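Local atomic coordinates of ribokinase, putative (Burkholderia thailandensis, PDB entry 3B1N), a protein that probably phosphorylates nucleosides, binding the nucleoside analogue mizoribine together with ADP in a pfkB-family kinase fold. Residues M67-A72 with S125-A130. Sequence-based numbering, arbitrary orientation.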
ATOM      1  N   MET B  67       3.076  22.292  14.737  1.00  9.64           N
ATOM      2  CA  MET B  67       1.672  22.680  14.875  1.00  9.98           C
ATOM      3  C   MET B  67       0.851  21.625  14.175  1.00  9.87           C
ATOM      4  O   MET B  67       0.938  21.479  12.945  1.00 12.80           O
ATOM      5  CB  MET B  67       1.435  24.036  14.249  1.00 11.15           C
ATOM      6  CG  MET B  67      -0.065  24.449  14.342  1.00 11.90           C
ATOM      7  SD  MET B  67      -0.396  26.173  13.844  1.00 13.99           S
ATOM      8  CE  MET B  67      -0.117  26.994  15.415  1.00 14.19           C
ATOM      9  N   GLY B  68       0.086  20.906  14.971  1.00 10.34           N
ATOM     10  CA  GLY B  68      -0.742  19.811  14.428  1.00 10.20           C
ATOM     11  C   GLY B  68      -1.621  19.250  15.507  1.00 10.90           C
ATOM     12  O   GLY B  68      -1.506  19.630  16.702  1.00 11.25           O
ATOM     13  N   THR B  69      -2.496  18.316  15.114  1.00 10.83           N
ATOM     14  CA  THR B  69      -3.396  17.680  16.061  1.00 11.76           C
ATOM     15  C   THR B  69      -3.115  16.180  16.207  1.00 11.10           C
ATOM     16  O   THR B  69      -2.819  15.503  15.199  1.00 13.66           O
ATOM     17  CB  THR B  69      -4.883  17.885  15.599  1.00 12.05           C
ATOM     18  OG1 THR B  69      -4.969  17.648  14.188  1.00 13.55           O
ATOM     19  CG2 THR B  69      -5.296  19.330  15.828  1.00 13.56           C
ATOM     20  N   LEU B  70      -3.181  15.711  17.453  1.00  9.37           N
ATOM     21  CA  LEU B  70      -3.087  14.288  17.848  1.00 10.57           C
ATOM     22  C   LEU B  70      -4.392  13.853  18.524  1.00 10.63           C
ATOM     23  O   LEU B  70      -5.224  14.708  18.896  1.00 12.34           O
ATOM     24  CB  LEU B  70      -1.938  14.042  18.836  1.00 10.39           C
ATOM     25  CG  LEU B  70      -0.557  14.053  18.166  1.00  9.30           C
ATOM     26  CD1 LEU B  70       0.483  14.120  19.333  1.00 11.26           C
ATOM     27  CD2 LEU B  70      -0.383  12.791  17.322  1.00 11.35           C
ATOM     28  N   GLY B  71      -4.594  12.544  18.632  1.00 11.26           N
ATOM     29  CA  GLY B  71      -5.830  12.020  19.284  1.00 11.90           C
ATOM     30  C   GLY B  71      -5.469  11.481  20.659  1.00 11.77           C
ATOM     31  O   GLY B  71      -4.503  10.734  20.776  1.00 11.68           O
ATOM     32  N   ALA B  72      -6.230  11.829  21.697  1.00 12.46           N
ATOM     33  CA  ALA B  72      -5.907  11.393  23.056  1.00 12.75           C
ATOM     34  C   ALA B  72      -5.771   9.909  23.274  1.00 13.78           C
ATOM     35  O   ALA B  72      -5.048   9.478  24.177  1.00 14.36           O
ATOM     36  CB  ALA B  72      -6.934  11.960  24.051  1.00 14.37           C
ATOM     37  N   SER B 125      -7.286  19.579  12.109  1.00 12.83           N
ATOM     38  CA  SER B 125      -6.050  20.404  12.210  1.00 13.00           C
ATOM     39  C   SER B 125      -6.258  21.911  12.118  1.00 13.57           C
ATOM     40  O   SER B 125      -5.465  22.662  12.663  1.00 13.67           O
ATOM     41  CB  SER B 125      -5.016  19.936  11.173  1.00 12.34           C
ATOM     42  OG  SER B 125      -5.389  20.275   9.838  1.00 14.33           O
ATOM     43  N   HIS B 126      -7.367  22.342  11.496  1.00 13.85           N
ATOM     44  CA  HIS B 126      -7.656  23.754  11.402  1.00 13.97           C
ATOM     45  C   HIS B 126      -8.059  24.393  12.730  1.00 12.15           C
ATOM     46  O   HIS B 126      -8.161  25.636  12.782  1.00 14.94           O
ATOM     47  CB  HIS B 126      -8.791  23.946  10.391  1.00 14.81           C
ATOM     48  CG  HIS B 126      -9.984  23.094  10.688  1.00 15.01           C
ATOM     49  ND1 HIS B 126     -10.090  21.775  10.291  1.00 19.34           N
ATOM     50  CD2 HIS B 126     -11.111  23.371  11.385  1.00 18.51           C
ATOM     51  CE1 HIS B 126     -11.230  21.279  10.728  1.00 19.54           C
ATOM     52  NE2 HIS B 126     -11.866  22.219  11.399  1.00 17.67           N
ATOM     53  N   VAL B 127      -8.178  23.634  13.823  1.00 12.80           N
ATOM     54  CA  VAL B 127      -8.401  24.247  15.151  1.00 13.28           C
ATOM     55  C   VAL B 127      -7.190  25.047  15.634  1.00 14.66           C
ATOM     56  O   VAL B 127      -7.334  25.969  16.455  1.00 15.51           O
ATOM     57  CB  VAL B 127      -8.863  23.288  16.275  1.00 13.74           C
ATOM     58  CG1 VAL B 127     -10.218  22.634  15.831  1.00 15.13           C
ATOM     59  CG2 VAL B 127      -7.830  22.258  16.588  1.00 16.23           C
ATOM     60  N   ASN B 128      -6.001  24.725  15.094  1.00 14.12           N
ATOM     61  CA  ASN B 128      -4.810  25.561  15.380  1.00 14.69           C
ATOM     62  C   ASN B 128      -4.682  26.633  14.309  1.00 13.92           C
ATOM     63  O   ASN B 128      -4.829  26.385  13.101  1.00 13.20           O
ATOM     64  CB  ASN B 128      -3.520  24.719  15.309  1.00 14.79           C
ATOM     65  CG  ASN B 128      -3.303  23.785  16.505  1.00 19.77           C
ATOM     66  OD1 ASN B 128      -2.829  22.630  16.326  1.00 19.48           O
ATOM     67  ND2 ASN B 128      -3.555  24.264  17.718  1.00 19.22           N
ATOM     68  N   HIS B 129      -4.342  27.835  14.736  1.00 15.51           N
ATOM     69  CA  HIS B 129      -4.227  28.942  13.798  1.00 14.55           C
ATOM     70  C   HIS B 129      -2.805  29.452  13.738  1.00 16.20           C
ATOM     71  O   HIS B 129      -2.275  29.928  14.730  1.00 16.36           O
ATOM     72  CB  HIS B 129      -5.221  30.054  14.181  1.00 17.25           C
ATOM     73  CG  HIS B 129      -6.641  29.679  13.884  1.00 17.23           C
ATOM     74  ND1 HIS B 129      -7.310  30.137  12.771  1.00 25.87           N
ATOM     75  CD2 HIS B 129      -7.460  28.780  14.473  1.00 21.64           C
ATOM     76  CE1 HIS B 129      -8.522  29.607  12.742  1.00 26.13           C
ATOM     77  NE2 HIS B 129      -8.633  28.779  13.763  1.00 21.87           N
ATOM     78  N   ALA B 130      -2.184  29.317  12.567  1.00 16.41           N
ATOM     79  CA  ALA B 130      -0.746  29.618  12.422  1.00 16.58           C
ATOM     80  C   ALA B 130      -0.429  31.096  12.609  1.00 18.34           C
ATOM     81  O   ALA B 130       0.670  31.437  13.074  1.00 19.24           O
ATOM     82  CB  ALA B 130      -0.260  29.130  11.051  1.00 17.15           C
TER
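Thr69, on the strand that ends at Gly71, comes closest by backbone to Ser125, their CA atoms 5.4 Å apart, where segment 125-130 runs alongside the strand, roughly antiparallel to it. Residues 125-127 end a 3-10 turn, with Asn128 N bonded to Ser125 O (3.2 Å), after which Asn128 and His129 are extended. Met67 and Thr69 both send their CB atoms toward this segment, as residues two apart in a strand do. Gly68 between them has no side chain, and its backbone bonds to Tyr91 and Arg93 of the neighbouring strand 88-95.

Met67 carries much of the packing. With CG anti to the backbone N (chi1 178°) and chi2 also extended, its chain carries SD to Ala130, 3.7 Å from CA, and the bend at chi3 (-87°) turns CE to His129 O. Nearer the strand, CG rests 3.6 Å from Asn128 CB as the two side chains slide past each other in opposite directions. A long, flexible, apolar chain suits this run over backbone and a small alanine, whose methyl also touches Leu4 and Cys6 of strand 3-6.

Strand 64-71 belongs to the large, mostly parallel Rossmann-like sheet of the ribokinase fold, and the loop joins the small lid-like sheet back to strand 138-141, with the Ser125 side chain about 9 Å from the bound mizoribine. Beta-branched Thr69 offers a methyl to Ser125 CA (CG2 3.8 Å away) and to Val127, which it crosses at about a right angle, CG2 to CG2 3.9 Å. Its buried hydroxyl OG1 stands 3.6 Å from Ser125 CA and is satisfied by a hydrogen bond to Ala121 O. The side chain of His129 starts away from the strand, and its ND1 hydrogen-bonds to Glu155 OE2 of helix 146-158.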